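Local coordinates for protein 3-hydroxyacyl-CoA dehydrogenase (Brucella suis, PDB 4O5O) that probably catalyses the NAD-dependent oxidation of 3-hydroxyacyl-CoA to 3-oxoacyl-CoA, as a member of the short-chain dehydrogenase/reductase family with a Rossmann fold, at residues Val45-Gly50 / Phe63-Val68; Val97-Lys102 / Thr116-Ile121; Ala232-Leu237 / Ile252-Ala257. All blocks are in the same frame, centred on the assembly; numbering follows the deposited sequence. Where two conformers were deposited one is given.

Contact 1. Residues Val45-Gly50 / Phe63-Val68; sequences VNAEAG and FQRTDV. With EDO (1,2-ethanediol), chain E.
The Phe-63 ring has Gly-50 on one face and the backbone N of Arg-65 on the other. Gly-50 CA stands 3.6 Å from the ring centroid, 20° off the normal, a CH-pi contact. A glycine here lets the helix backbone come down on the ring. Ala-47 CA approaches the ring obliquely, 3.8 Å from Phe-63 CE2. The Arg-65 guanidinium has Val-45 CG1 over the centre of one face, and a water lies in plane at its edge. Arg-65 NE donates to Val-45 O at 3.0 Å. The bond is bent, 139° at the hydrogen, and Val-45 O is tilted out of the guanidinium plane. A bend at chi2 (-80°) turns the guanidinium to this carbonyl. The water joins Arg-65 NH2 to Val-45 O, which also accepts from O1 of a 1,2-ethanediol, probably from the crystallisation liquor, whose O2 accepts from Glu-48 N. Asn-46 is the N-cap of helix 47-57, and its OD1 accepts from Ala-49 N at 3.0 Å. The contact closes one beta-alpha-beta unit of the Rossmann fold. Strand 61-65 is one of two outermost strands within the chain, next to strand 39-44, and Phe-63 also packs on Leu-42 and on Ala-54 of the helix.

Contact 2. Residues Val97-Lys102 / Thr116-Ile121; sequences VAPGEK and TRTISI
Val-97 meets Ile-121 and Arg-117 with its two methyls, and its side chain crosses each of theirs at about a right angle. Ile-121 CD1 is 3.9 Å from Val-97 CG1 and 3.9 Å from Val-97 CG2, so its tip sits across the fork of the valine. The same CD1 lies over the centre of one face of the Arg-117 guanidinium, 3.6 Å above the plane. The Arg-117 chain is extended from CG to NE, with CG anti to the backbone N (chi1 -180°). This carries the guanidinium outward from the helix and toward its C-terminal end, to the isoleucine and the valine. Arg-117 NH1 comes obliquely to Val-97 CG1 at 4.1 Å. The contact joins the loop that follows strand 90-93 of the Rossmann sheet to helix 112-137. Asn-122 OD1, one residue beyond Ile-121, accepts from Val-97 N and so ties the loop at Val-97 to the same helix. Further along the loop the Pro-99 ring reaches toward the Thr-118 side chain, with Pro-99 CG 3.3 Å from Thr-118 OG1. That hydroxyl is hydrogen-bonded to Thr-114 O, one turn earlier; with the ring carbon it makes a van der Waals contact. Thr-118 also touches Ala-168 and Ser-172 of helix 167-187. Ile-119 points away from the loop and packs on Ile-119 of the second subunit.

Contact 3. Residues Ala232-Leu237 / Ile252-Ala257; sequences AEYAAL and IRLDGA
Helix 231-243 packs here on strand 251-254, the last strand of the parallel Rossmann sheet and one of its two outermost within the chain. The two short segments run nearly antiparallel, at 157°, with their axes 10.5 Å apart. Leu-254 projects into the helix surface. Its CD2 reaches 3.6 Å from Tyr-234 CA and 3.9 Å from Glu-233 O, and it meets the Tyr-234 ring obliquely. Leu-237 comes toward Leu-254 tip to tip, with the two CD2 atoms 4.1 Å apart. Leu-237 CD2 also touches Ile-252 CG2 at 3.9 Å. Two successive inward strand positions, Ile-252 and Leu-254, thus meet one leucine. The Tyr-234 hydroxyl bonds to Thr-154, and Glu-233 forms a salt bridge with Arg-227. Arg-253 points away from the helix. It holds Asp-255 side-on, NE to OD2 at 2.8 Å and NH2 to the same oxygen, nearly in the guanidinium plane; NH2 also forms a salt bridge with Asp-161. Asp-255 OD1 accepts from Ala-257 N in an Asx turn. Asn-244 of the third subunit donates to Glu-233 O, and Glu-250 of that subunit accepts from Arg-253 N. The touching groups are mostly hydrocarbon, while Glu-233, Arg-253 and Asp-255 find their charged partners away from the helix-strand interface.

Contact 3 is fully buried, contact 1 is partly buried, and contact 2 lies at the surface. Contacts 1 and 3 reach the same parallel sheet at its two outermost strands, on opposite sides of the chain's centre, their centres 25 Å apart. Contact 2 joins a loop to a helix. It touches contact 1 where Val-68 packs on the Ile-121 backbone. Of the three, contact 1 alone has a direct hydrogen bond between its segments, and a water bridges the same two groups. Contact 3 rests on aliphatic packing; contact 2 adds a guanidinium and a hydroxyl. The second subunit borders contact 2 and the third borders contact 3, whereas contact 1 touches no other chain of the assembly.

Contact 1. Residues Val45-Gly50 / Phe63-Val68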
# COMPACT_ATOMS: atom_id res chain seq x y z
N VAL B 45 21.12 24.41 5.69
CA VAL B 45 21.45 25.66 4.97
C VAL B 45 21.35 26.90 5.84
O VAL B 45 21.91 27.94 5.50
CB VAL B 45 20.59 25.94 3.72
CG1 VAL B 45 21.13 25.16 2.55
CG2 VAL B 45 19.12 25.69 3.96
N ASN B 46 20.62 26.80 6.93
CA ASN B 46 20.42 27.95 7.80
C ASN B 46 21.57 28.01 8.81
O ASN B 46 21.54 27.31 9.84
CB ASN B 46 19.05 27.83 8.47
CG ASN B 46 18.69 29.01 9.35
OD1 ASN B 46 19.53 29.79 9.83
ND2 ASN B 46 17.39 29.12 9.62
N ALA B 47 22.60 28.81 8.49
CA ALA B 47 23.74 28.93 9.38
C ALA B 47 23.42 29.44 10.76
O ALA B 47 23.96 28.95 11.73
CB ALA B 47 24.82 29.80 8.75
N GLU B 48 22.57 30.45 10.84
CA GLU B 48 22.22 31.02 12.14
C GLU B 48 21.62 29.95 13.05
O GLU B 48 22.02 29.80 14.23
CB GLU B 48 21.24 32.19 11.95
CG GLU B 48 20.80 32.91 13.22
CD GLU B 48 19.96 34.15 12.94
OE1 GLU B 48 18.86 34.01 12.33
OE2 GLU B 48 20.38 35.26 13.32
N ALA B 49 20.67 29.18 12.52
CA ALA B 49 19.96 28.19 13.32
C ALA B 49 20.86 27.02 13.66
O ALA B 49 20.85 26.51 14.77
CB ALA B 49 18.71 27.70 12.60
N GLY B 50 21.66 26.61 12.69
CA GLY B 50 22.57 25.49 12.89
C GLY B 50 23.67 25.79 13.90
O GLY B 50 23.96 24.96 14.76
N PHE B 63 28.42 21.84 13.81
CA PHE B 63 27.61 22.27 12.69
C PHE B 63 28.45 22.54 11.45
O PHE B 63 29.56 23.09 11.53
CB PHE B 63 26.88 23.58 13.05
CG PHE B 63 26.14 24.20 11.88
CD1 PHE B 63 25.04 23.56 11.33
CD2 PHE B 63 26.55 25.40 11.31
CE1 PHE B 63 24.37 24.09 10.23
CE2 PHE B 63 25.88 25.95 10.23
CZ PHE B 63 24.77 25.30 9.68
N GLN B 64 27.93 22.14 10.30
CA GLN B 64 28.47 22.58 9.01
C GLN B 64 27.35 22.98 8.08
O GLN B 64 26.46 22.18 7.78
CB GLN B 64 29.31 21.50 8.33
CG GLN B 64 29.84 21.93 6.95
CD GLN B 64 30.67 23.22 6.91
OE1 GLN B 64 30.42 24.14 6.11
NE2 GLN B 64 31.65 23.27 7.74
N ARG B 65 27.42 24.20 7.57
CA ARG B 65 26.44 24.71 6.66
C ARG B 65 26.57 23.90 5.38
O ARG B 65 27.66 23.78 4.84
CB ARG B 65 26.67 26.21 6.42
CG ARG B 65 25.52 26.95 5.79
CD ARG B 65 25.41 26.77 4.29
NE ARG B 65 24.36 27.64 3.75
CZ ARG B 65 24.09 27.80 2.46
NH1 ARG B 65 24.74 27.12 1.52
NH2 ARG B 65 23.12 28.65 2.10
N THR B 66 25.43 23.38 4.90
CA THR B 66 25.43 22.36 3.84
C THR B 66 24.16 22.49 3.02
O THR B 66 23.09 22.51 3.59
CB THR B 66 25.40 20.96 4.48
OG1 THR B 66 26.55 20.77 5.31
CG2 THR B 66 25.40 19.83 3.43
N ASP B 67 24.30 22.56 1.69
CA ASP B 67 23.20 22.35 0.75
C ASP B 67 23.17 20.86 0.42
O ASP B 67 24.10 20.35 -0.24
CB ASP B 67 23.42 23.16 -0.52
CG ASP B 67 22.36 22.93 -1.56
OD1 ASP B 67 21.46 22.10 -1.34
OD2 ASP B 67 22.42 23.58 -2.62
N VAL B 68 22.19 20.13 0.95
CA VAL B 68 22.15 18.67 0.75
C VAL B 68 22.07 18.21 -0.70
O VAL B 68 22.43 17.07 -0.99
CB VAL B 68 21.01 17.98 1.55
CG1 VAL B 68 21.29 18.03 3.03
CG2 VAL B 68 19.66 18.56 1.20
C1 EDO E . 21.73 31.20 6.43
O1 EDO E . 22.97 30.83 5.79
C2 EDO E . 21.85 32.46 7.29
O2 EDO E . 21.83 32.14 8.67
O HOH W 1 21.04 30.12 3.73

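Contact 2. Residues Val97-Lys102 / Thr116-Ile121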
# COMPACT_ATOMS: atom_id res chain seq x y z
N VAL B 97 11.31 20.73 2.29
CA VAL B 97 10.42 21.85 2.12
C VAL B 97 9.06 21.29 1.72
O VAL B 97 8.97 20.30 1.02
CB VAL B 97 10.93 22.86 1.04
CG1 VAL B 97 12.23 23.49 1.54
CG2 VAL B 97 11.16 22.22 -0.33
N ALA B 98 8.01 21.97 2.14
CA ALA B 98 6.63 21.47 1.96
C ALA B 98 5.69 22.54 1.40
O ALA B 98 4.67 22.88 1.99
CB ALA B 98 6.11 20.93 3.28
N PRO B 99 6.02 23.08 0.22
CA PRO B 99 5.13 24.09 -0.32
C PRO B 99 3.83 23.46 -0.82
O PRO B 99 3.72 22.23 -0.98
CB PRO B 99 5.95 24.67 -1.47
CG PRO B 99 6.76 23.51 -1.96
CD PRO B 99 7.08 22.68 -0.73
N GLY B 100 2.82 24.33 -0.94
CA GLY B 100 1.58 24.00 -1.62
C GLY B 100 1.46 24.84 -2.87
O GLY B 100 1.71 26.04 -2.85
N GLU B 101 1.13 24.20 -3.98
CA GLU B 101 0.92 24.92 -5.22
C GLU B 101 0.05 24.05 -6.11
O GLU B 101 0.33 22.87 -6.31
CB GLU B 101 2.27 25.20 -5.92
CG GLU B 101 2.12 26.09 -7.16
CD GLU B 101 3.45 26.45 -7.81
OE1 GLU B 101 4.51 26.12 -7.22
OE2 GLU B 101 3.44 27.07 -8.91
N LYS B 102 -1.06 24.60 -6.57
CA LYS B 102 -1.94 23.87 -7.44
C LYS B 102 -1.33 23.59 -8.81
O LYS B 102 -0.56 24.40 -9.34
CB LYS B 102 -3.24 24.64 -7.63
CG LYS B 102 -4.10 24.63 -6.39
CD LYS B 102 -5.42 25.34 -6.66
CE LYS B 102 -6.25 25.41 -5.40
NZ LYS B 102 -7.59 25.94 -5.77
N THR B 116 10.58 21.50 -9.47
CA THR B 116 11.94 21.04 -9.53
C THR B 116 12.71 21.28 -8.22
O THR B 116 13.44 20.42 -7.77
CB THR B 116 12.68 21.67 -10.74
OG1 THR B 116 12.02 21.28 -11.95
CG2 THR B 116 14.15 21.24 -10.79
N ARG B 117 12.54 22.46 -7.61
CA ARG B 117 13.19 22.77 -6.34
C ARG B 117 12.78 21.83 -5.22
O ARG B 117 13.60 21.39 -4.43
CB ARG B 117 12.93 24.23 -5.94
CG ARG B 117 13.59 24.65 -4.63
CD ARG B 117 13.40 26.13 -4.30
NE ARG B 117 13.97 26.49 -2.99
CZ ARG B 117 13.32 26.44 -1.82
NH1 ARG B 117 12.04 26.03 -1.73
NH2 ARG B 117 13.96 26.79 -0.71
N THR B 118 11.49 21.56 -5.11
CA THR B 118 11.00 20.65 -4.08
C THR B 118 11.60 19.26 -4.24
O THR B 118 12.03 18.62 -3.27
CB THR B 118 9.48 20.63 -4.13
OG1 THR B 118 9.01 21.94 -3.85
CG2 THR B 118 8.85 19.67 -3.15
N ILE B 119 11.61 18.77 -5.48
CA ILE B 119 12.25 17.49 -5.81
C ILE B 119 13.74 17.53 -5.45
O ILE B 119 14.30 16.58 -4.88
CB ILE B 119 12.12 17.17 -7.32
CG1 ILE B 119 10.66 16.92 -7.70
CG2 ILE B 119 12.97 15.97 -7.72
CD1 ILE B 119 10.02 15.84 -6.86
N SER B 120 14.39 18.62 -5.81
CA SER B 120 15.82 18.76 -5.57
C SER B 120 16.17 18.67 -4.08
O SER B 120 17.06 17.88 -3.69
CB SER B 120 16.35 20.09 -6.16
OG SER B 120 17.71 20.27 -5.82
N ILE B 121 15.50 19.45 -3.25
CA ILE B 121 15.82 19.45 -1.84
C ILE B 121 15.41 18.13 -1.17
O ILE B 121 16.17 17.50 -0.46
CB ILE B 121 15.14 20.63 -1.12
CG1 ILE B 121 15.71 21.97 -1.62
CG2 ILE B 121 15.33 20.50 0.39
CD1 ILE B 121 14.86 23.17 -1.29

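Contact 3. Residues Ala232-Leu237 / Ile252-Ala257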
# COMPACT_ATOMS: atom_id res chain seq x y z
N ALA B 232 10.03 15.69 19.31
CA ALA B 232 10.69 14.67 20.15
C ALA B 232 10.08 13.27 19.92
O ALA B 232 10.76 12.26 20.13
CB ALA B 232 10.60 15.03 21.62
N GLU B 233 8.80 13.21 19.55
CA GLU B 233 8.17 11.90 19.25
C GLU B 233 8.71 11.27 17.96
O GLU B 233 8.86 10.05 17.85
CB GLU B 233 6.64 12.05 19.20
CG GLU B 233 6.05 12.43 20.55
CD GLU B 233 4.57 12.80 20.51
OE1 GLU B 233 4.21 13.77 19.78
OE2 GLU B 233 3.78 12.13 21.23
N TYR B 234 9.03 12.13 16.99
CA TYR B 234 9.68 11.67 15.77
C TYR B 234 11.08 11.16 16.14
O TYR B 234 11.52 10.10 15.71
CB TYR B 234 9.74 12.83 14.74
CG TYR B 234 10.61 12.56 13.55
CD1 TYR B 234 11.96 12.86 13.60
CD2 TYR B 234 10.11 11.98 12.39
CE1 TYR B 234 12.79 12.60 12.55
CE2 TYR B 234 10.97 11.70 11.32
CZ TYR B 234 12.31 12.03 11.41
OH TYR B 234 13.22 11.79 10.40
N ALA B 235 11.79 11.95 16.93
CA ALA B 235 13.13 11.56 17.37
C ALA B 235 13.13 10.26 18.17
O ALA B 235 14.08 9.48 18.07
CB ALA B 235 13.79 12.67 18.18
N ALA B 236 12.08 10.03 18.96
CA ALA B 236 11.96 8.77 19.70
C ALA B 236 11.84 7.56 18.77
O ALA B 236 12.43 6.51 19.01
CB ALA B 236 10.76 8.83 20.64
N LEU B 237 11.10 7.72 17.67
CA LEU B 237 11.01 6.65 16.68
C LEU B 237 12.36 6.43 15.99
O LEU B 237 12.76 5.30 15.74
CB LEU B 237 9.87 6.93 15.70
CG LEU B 237 9.69 5.87 14.59
CD1 LEU B 237 9.48 4.48 15.20
CD2 LEU B 237 8.55 6.22 13.64
N ILE B 252 7.50 3.71 7.97
CA ILE B 252 6.59 3.75 9.11
C ILE B 252 5.85 5.08 9.19
O ILE B 252 6.49 6.14 9.30
CB ILE B 252 7.35 3.58 10.43
CG1 ILE B 252 8.12 2.25 10.43
CG2 ILE B 252 6.43 3.68 11.63
CD1 ILE B 252 8.99 2.04 11.64
N ARG B 253 4.52 5.01 9.18
CA ARG B 253 3.69 6.20 9.36
C ARG B 253 3.67 6.56 10.85
O ARG B 253 3.39 5.70 11.69
CB ARG B 253 2.26 5.95 8.88
CG ARG B 253 2.18 5.62 7.42
CD ARG B 253 0.77 5.28 7.00
NE ARG B 253 -0.06 6.46 7.03
CZ ARG B 253 -0.93 6.78 6.10
NH1 ARG B 253 -1.19 5.96 5.09
NH2 ARG B 253 -1.57 7.92 6.24
N LEU B 254 3.96 7.82 11.13
CA LEU B 254 3.93 8.35 12.49
C LEU B 254 2.98 9.54 12.48
O LEU B 254 3.38 10.68 12.20
CB LEU B 254 5.34 8.73 12.92
CG LEU B 254 5.49 9.25 14.33
CD1 LEU B 254 5.21 8.17 15.37
CD2 LEU B 254 6.87 9.86 14.53
N ASP B 255 1.70 9.27 12.70
CA ASP B 255 0.68 10.20 12.22
C ASP B 255 -0.61 10.21 13.00
O ASP B 255 -1.57 10.87 12.56
CB ASP B 255 0.43 9.98 10.71
CG ASP B 255 -0.22 8.63 10.39
OD1 ASP B 255 -0.62 7.90 11.34
OD2 ASP B 255 -0.30 8.30 9.17
N GLY B 256 -0.72 9.51 14.13
CA GLY B 256 -1.98 9.63 14.92
C GLY B 256 -3.22 9.08 14.19
O GLY B 256 -4.36 9.47 14.50
N ALA B 257 -2.99 8.21 13.19
CA ALA B 257 -4.05 7.67 12.32
C ALA B 257 -4.66 8.67 11.36
O ALA B 257 -5.72 8.44 10.79
CB ALA B 257 -5.13 6.92 13.12